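Long-range contact in cytolethal distending toxin subunit A (Haemophilus ducreyi, PDB 1SR4), which probably pairs with CdtC to form the lectin-like carrier that delivers the genotoxic subunit CdtB into host cells: residues S134-P146 / G150-C162. Sequence-based numbering, arbitrary orientation.
Sequences SLDKLAQEFELLP and GAVVIKSVSQGRC
F142 and I154 meet on the buried face of a beta hairpin in the ricin-type lectin domain, where strands 142-146 and 152-156 run antiparallel. E143 with K155 and L145 with V153 are hydrogen-bonded pairs, L145 N lying 2.8 Å from V153 O. Beta-branched V152, V153 and I154 suit such an extended strand. With CG anti to its carbonyl carbon (chi1 -62°), F142 leans obliquely across I154, its CD1 3.8 Å from I154 CG2; F142 CD1 also touches S156 CA at 3.7 Å. L144 and I154 lie side by side, two branched chains pointing the same way, and L144 CD2 reaches V152 CG2 at 4.1 Å. I154 and L144 continue this apolar layer onto W193 and L195 of strand 189-196, and L144 also packs on L241 of the CdtB chain. On the other face L145 and V153 pack on I155 of the CdtC chain, while long, amphipathic E143 and K155 suit its partly exposed part; E143 OE1 and K155 NZ, opposite in charge, lie 4.8 Å apart, too far for a salt bridge. Past the strands, V157 N bonds to E141 O, and the side chains of V157 and L138 cross at about a right angle, V157 CG1 lying 4.0 Å from L138 CD1. A water bridges E141 O and S156 OG; S156 OG accepts from Q159 N (3.1 Å) in an ST motif, a role suited to a short hydroxyl side chain. The two-stranded hairpin is the unit from which a beta-trefoil, the fold of ricin-type lectins, is built.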
loop_
_atom_site.group_PDB
_atom_site.type_symbol
_atom_site.label_atom_id
_atom_site.label_comp_id
_atom_site.label_asym_id
_atom_site.label_seq_id
_atom_site.Cartn_x
_atom_site.Cartn_y
_atom_site.Cartn_z
ATOM N N SER A 134 8.058 -12.379 22.007
ATOM C CA SER A 134 7.047 -13.215 22.610
ATOM C C SER A 134 5.702 -12.629 22.274
ATOM O O SER A 134 5.414 -11.502 22.652
ATOM C CB SER A 134 7.197 -13.285 24.119
ATOM O OG SER A 134 6.105 -14.020 24.641
ATOM N N LEU A 135 4.878 -13.395 21.566
ATOM C CA LEU A 135 3.560 -12.923 21.187
ATOM C C LEU A 135 2.696 -12.638 22.406
ATOM O O LEU A 135 1.649 -12.016 22.288
ATOM C CB LEU A 135 2.871 -13.946 20.274
ATOM C CG LEU A 135 3.400 -14.065 18.838
ATOM C CD1 LEU A 135 2.853 -15.328 18.179
ATOM C CD2 LEU A 135 2.995 -12.833 18.049
ATOM N N ASP A 136 3.137 -13.087 23.578
ATOM C CA ASP A 136 2.373 -12.861 24.798
ATOM C C ASP A 136 2.780 -11.607 25.559
ATOM O O ASP A 136 2.252 -11.331 26.634
ATOM C CB ASP A 136 2.479 -14.075 25.717
ATOM C CG ASP A 136 1.907 -15.320 25.079
ATOM O OD1 ASP A 136 0.797 -15.232 24.513
ATOM O OD2 ASP A 136 2.559 -16.382 25.138
ATOM N N LYS A 137 3.720 -10.847 25.012
ATOM C CA LYS A 137 4.143 -9.620 25.680
ATOM C C LYS A 137 3.458 -8.413 25.034
ATOM O O LYS A 137 3.810 -8.007 23.918
ATOM C CB LYS A 137 5.667 -9.456 25.597
ATOM C CG LYS A 137 6.482 -10.462 26.417
ATOM C CD LYS A 137 7.984 -10.264 26.180
ATOM C CE LYS A 137 8.829 -11.425 26.748
ATOM N NZ LYS A 137 10.257 -11.389 26.277
ATOM N N LEU A 138 2.481 -7.841 25.735
ATOM C CA LEU A 138 1.758 -6.684 25.223
ATOM C C LEU A 138 2.703 -5.513 24.929
ATOM O O LEU A 138 2.466 -4.735 24.002
ATOM C CB LEU A 138 0.687 -6.246 26.232
ATOM C CG LEU A 138 -0.423 -5.341 25.691
ATOM C CD1 LEU A 138 -1.187 -6.091 24.591
ATOM C CD2 LEU A 138 -1.380 -4.933 26.822
ATOM N N ALA A 139 3.775 -5.388 25.714
ATOM C CA ALA A 139 4.742 -4.297 25.509
ATOM C C ALA A 139 5.440 -4.347 24.140
ATOM O O ALA A 139 6.076 -3.374 23.727
ATOM C CB ALA A 139 5.796 -4.291 26.631
ATOM N N GLN A 140 5.346 -5.478 23.450
ATOM C CA GLN A 140 5.952 -5.591 22.122
ATOM C C GLN A 140 4.913 -5.373 21.011
ATOM O O GLN A 140 5.220 -5.523 19.820
ATOM C CB GLN A 140 6.623 -6.959 21.952
ATOM C CG GLN A 140 7.858 -7.127 22.835
ATOM C CD GLN A 140 8.532 -8.468 22.668
ATOM O OE1 GLN A 140 8.092 -9.319 21.888
ATOM N NE2 GLN A 140 9.616 -8.662 23.394
ATOM N N GLU A 141 3.695 -4.998 21.403
ATOM C CA GLU A 141 2.627 -4.748 20.445
ATOM C C GLU A 141 2.379 -3.258 20.318
ATOM O O GLU A 141 2.339 -2.539 21.320
ATOM C CB GLU A 141 1.340 -5.451 20.879
ATOM C CG GLU A 141 1.374 -6.975 20.748
ATOM C CD GLU A 141 -0.023 -7.576 20.791
ATOM O OE1 GLU A 141 -0.681 -7.659 19.736
ATOM O OE2 GLU A 141 -0.475 -7.942 21.894
ATOM N N PHE A 142 2.212 -2.797 19.080
ATOM C CA PHE A 142 1.999 -1.385 18.801
ATOM C C PHE A 142 0.826 -1.144 17.855
ATOM O O PHE A 142 0.549 -1.940 16.959
ATOM C CB PHE A 142 3.270 -0.775 18.180
ATOM C CG PHE A 142 4.470 -0.817 19.086
ATOM C CD1 PHE A 142 4.773 0.262 19.914
ATOM C CD2 PHE A 142 5.268 -1.950 19.149
ATOM C CE1 PHE A 142 5.851 0.216 20.791
ATOM C CE2 PHE A 142 6.349 -2.008 20.028
ATOM C CZ PHE A 142 6.639 -0.912 20.855
ATOM N N GLU A 143 0.123 -0.046 18.085
ATOM C CA GLU A 143 -0.982 0.342 17.225
ATOM C C GLU A 143 -0.454 1.508 16.398
ATOM O O GLU A 143 0.045 2.484 16.950
ATOM C CB GLU A 143 -2.198 0.810 18.044
ATOM C CG GLU A 143 -3.316 1.367 17.146
ATOM C CD GLU A 143 -4.648 1.623 17.862
ATOM O OE1 GLU A 143 -4.663 2.307 18.913
ATOM O OE2 GLU A 143 -5.688 1.149 17.345
ATOM N N LEU A 144 -0.527 1.415 15.079
ATOM C CA LEU A 144 -0.068 2.531 14.258
ATOM C C LEU A 144 -1.307 3.291 13.829
ATOM O O LEU A 144 -2.229 2.721 13.247
ATOM C CB LEU A 144 0.724 2.039 13.042
ATOM C CG LEU A 144 2.205 1.734 13.309
ATOM C CD1 LEU A 144 2.330 0.682 14.407
ATOM C CD2 LEU A 144 2.874 1.263 12.022
ATOM N N LEU A 145 -1.325 4.576 14.148
ATOM C CA LEU A 145 -2.443 5.451 13.849
ATOM C C LEU A 145 -2.116 6.296 12.616
ATOM O O LEU A 145 -1.198 7.109 12.631
ATOM C CB LEU A 145 -2.700 6.364 15.051
ATOM C CG LEU A 145 -2.592 5.762 16.468
ATOM C CD1 LEU A 145 -2.596 6.887 17.504
ATOM C CD2 LEU A 145 -3.735 4.803 16.725
ATOM N N PRO A 146 -2.873 6.122 11.537
ATOM C CA PRO A 146 -2.596 6.913 10.332
ATOM C C PRO A 146 -2.897 8.389 10.535
ATOM O O PRO A 146 -3.785 8.740 11.313
ATOM C CB PRO A 146 -3.513 6.271 9.282
ATOM C CG PRO A 146 -4.724 5.871 10.107
ATOM C CD PRO A 146 -4.080 5.289 11.378
ATOM N N GLY A 150 -0.636 10.521 5.494
ATOM C CA GLY A 150 -0.239 9.171 5.122
ATOM C C GLY A 150 0.884 8.625 5.997
ATOM O O GLY A 150 1.291 7.463 5.881
ATOM N N ALA A 151 1.409 9.474 6.865
ATOM C CA ALA A 151 2.450 9.063 7.797
ATOM C C ALA A 151 1.701 8.347 8.940
ATOM O O ALA A 151 0.469 8.260 8.920
ATOM C CB ALA A 151 3.179 10.299 8.337
ATOM N N VAL A 152 2.425 7.830 9.924
ATOM C CA VAL A 152 1.769 7.162 11.046
ATOM C C VAL A 152 2.362 7.588 12.390
ATOM O O VAL A 152 3.494 8.072 12.467
ATOM C CB VAL A 152 1.894 5.603 10.982
ATOM C CG1 VAL A 152 1.204 5.046 9.741
ATOM C CG2 VAL A 152 3.379 5.185 11.010
ATOM N N VAL A 153 1.574 7.422 13.442
ATOM C CA VAL A 153 2.045 7.685 14.792
ATOM C C VAL A 153 2.081 6.282 15.403
ATOM O O VAL A 153 1.171 5.474 15.164
ATOM C CB VAL A 153 1.090 8.645 15.540
ATOM C CG1 VAL A 153 1.297 8.567 17.057
ATOM C CG2 VAL A 153 1.397 10.058 15.090
ATOM N N ILE A 154 3.144 5.966 16.138
ATOM C CA ILE A 154 3.301 4.634 16.723
ATOM C C ILE A 154 2.956 4.648 18.210
ATOM O O ILE A 154 3.650 5.268 19.018
ATOM C CB ILE A 154 4.731 4.144 16.543
ATOM C CG1 ILE A 154 5.111 4.199 15.052
ATOM C CG2 ILE A 154 4.859 2.741 17.088
ATOM C CD1 ILE A 154 6.585 3.879 14.763
ATOM N N LYS A 155 1.881 3.954 18.560
ATOM C CA LYS A 155 1.419 3.933 19.942
ATOM C C LYS A 155 1.675 2.620 20.670
ATOM O O LYS A 155 1.261 1.545 20.216
ATOM C CB LYS A 155 -0.081 4.249 19.964
ATOM C CG LYS A 155 -0.670 4.499 21.343
ATOM C CD LYS A 155 -2.145 4.847 21.200
ATOM C CE LYS A 155 -2.747 5.328 22.512
ATOM N NZ LYS A 155 -4.219 5.563 22.353
ATOM N N SER A 156 2.382 2.710 21.792
ATOM C CA SER A 156 2.641 1.534 22.614
ATOM C C SER A 156 1.287 1.129 23.195
ATOM O O SER A 156 0.597 1.943 23.823
ATOM C CB SER A 156 3.598 1.871 23.761
ATOM O OG SER A 156 3.554 0.849 24.755
ATOM N N VAL A 157 0.886 -0.115 22.989
ATOM C CA VAL A 157 -0.394 -0.548 23.532
ATOM C C VAL A 157 -0.304 -0.757 25.046
ATOM O O VAL A 157 -1.235 -0.424 25.783
ATOM C CB VAL A 157 -0.873 -1.844 22.865
ATOM C CG1 VAL A 157 -2.134 -2.351 23.563
ATOM C CG2 VAL A 157 -1.150 -1.582 21.377
ATOM N N SER A 158 0.819 -1.287 25.520
ATOM C CA SER A 158 0.959 -1.516 26.954
ATOM C C SER A 158 1.020 -0.201 27.720
ATOM O O SER A 158 0.484 -0.095 28.820
ATOM C CB SER A 158 2.220 -2.333 27.252
ATOM O OG SER A 158 3.356 -1.575 26.919
ATOM N N GLN A 159 1.655 0.812 27.144
ATOM C CA GLN A 159 1.758 2.098 27.836
ATOM C C GLN A 159 0.700 3.121 27.478
ATOM O O GLN A 159 0.385 3.994 28.278
ATOM C CB GLN A 159 3.136 2.734 27.605
ATOM C CG GLN A 159 4.256 1.992 28.304
ATOM C CD GLN A 159 5.494 2.848 28.474
ATOM O OE1 GLN A 159 5.420 4.074 28.423
ATOM N NE2 GLN A 159 6.640 2.204 28.699
ATOM N N GLY A 160 0.153 3.026 26.278
ATOM C CA GLY A 160 -0.831 4.005 25.873
ATOM C C GLY A 160 -0.116 5.297 25.524
ATOM O O GLY A 160 -0.726 6.364 25.538
ATOM N N ARG A 161 1.184 5.211 25.221
ATOM C CA ARG A 161 1.973 6.397 24.882
ATOM C C ARG A 161 2.590 6.236 23.485
ATOM O O ARG A 161 2.767 5.123 23.011
ATOM C CB ARG A 161 3.070 6.618 25.928
ATOM C CG ARG A 161 2.526 6.951 27.325
ATOM C CD ARG A 161 3.584 7.631 28.198
ATOM N NE ARG A 161 4.704 6.754 28.549
ATOM C CZ ARG A 161 5.787 7.174 29.204
ATOM N NH1 ARG A 161 5.885 8.442 29.568
ATOM N NH2 ARG A 161 6.767 6.337 29.502
ATOM N N CYS A 162 2.918 7.349 22.841
ATOM C CA CYS A 162 3.468 7.318 21.495
ATOM C C CYS A 162 4.972 7.532 21.396
ATOM O O CYS A 162 5.572 8.249 22.199
ATOM C CB CYS A 162 2.714 8.341 20.636
ATOM S SG CYS A 162 1.033 7.742 20.261
HETATM O O HOH W 1 3.958 -1.569 23.411
#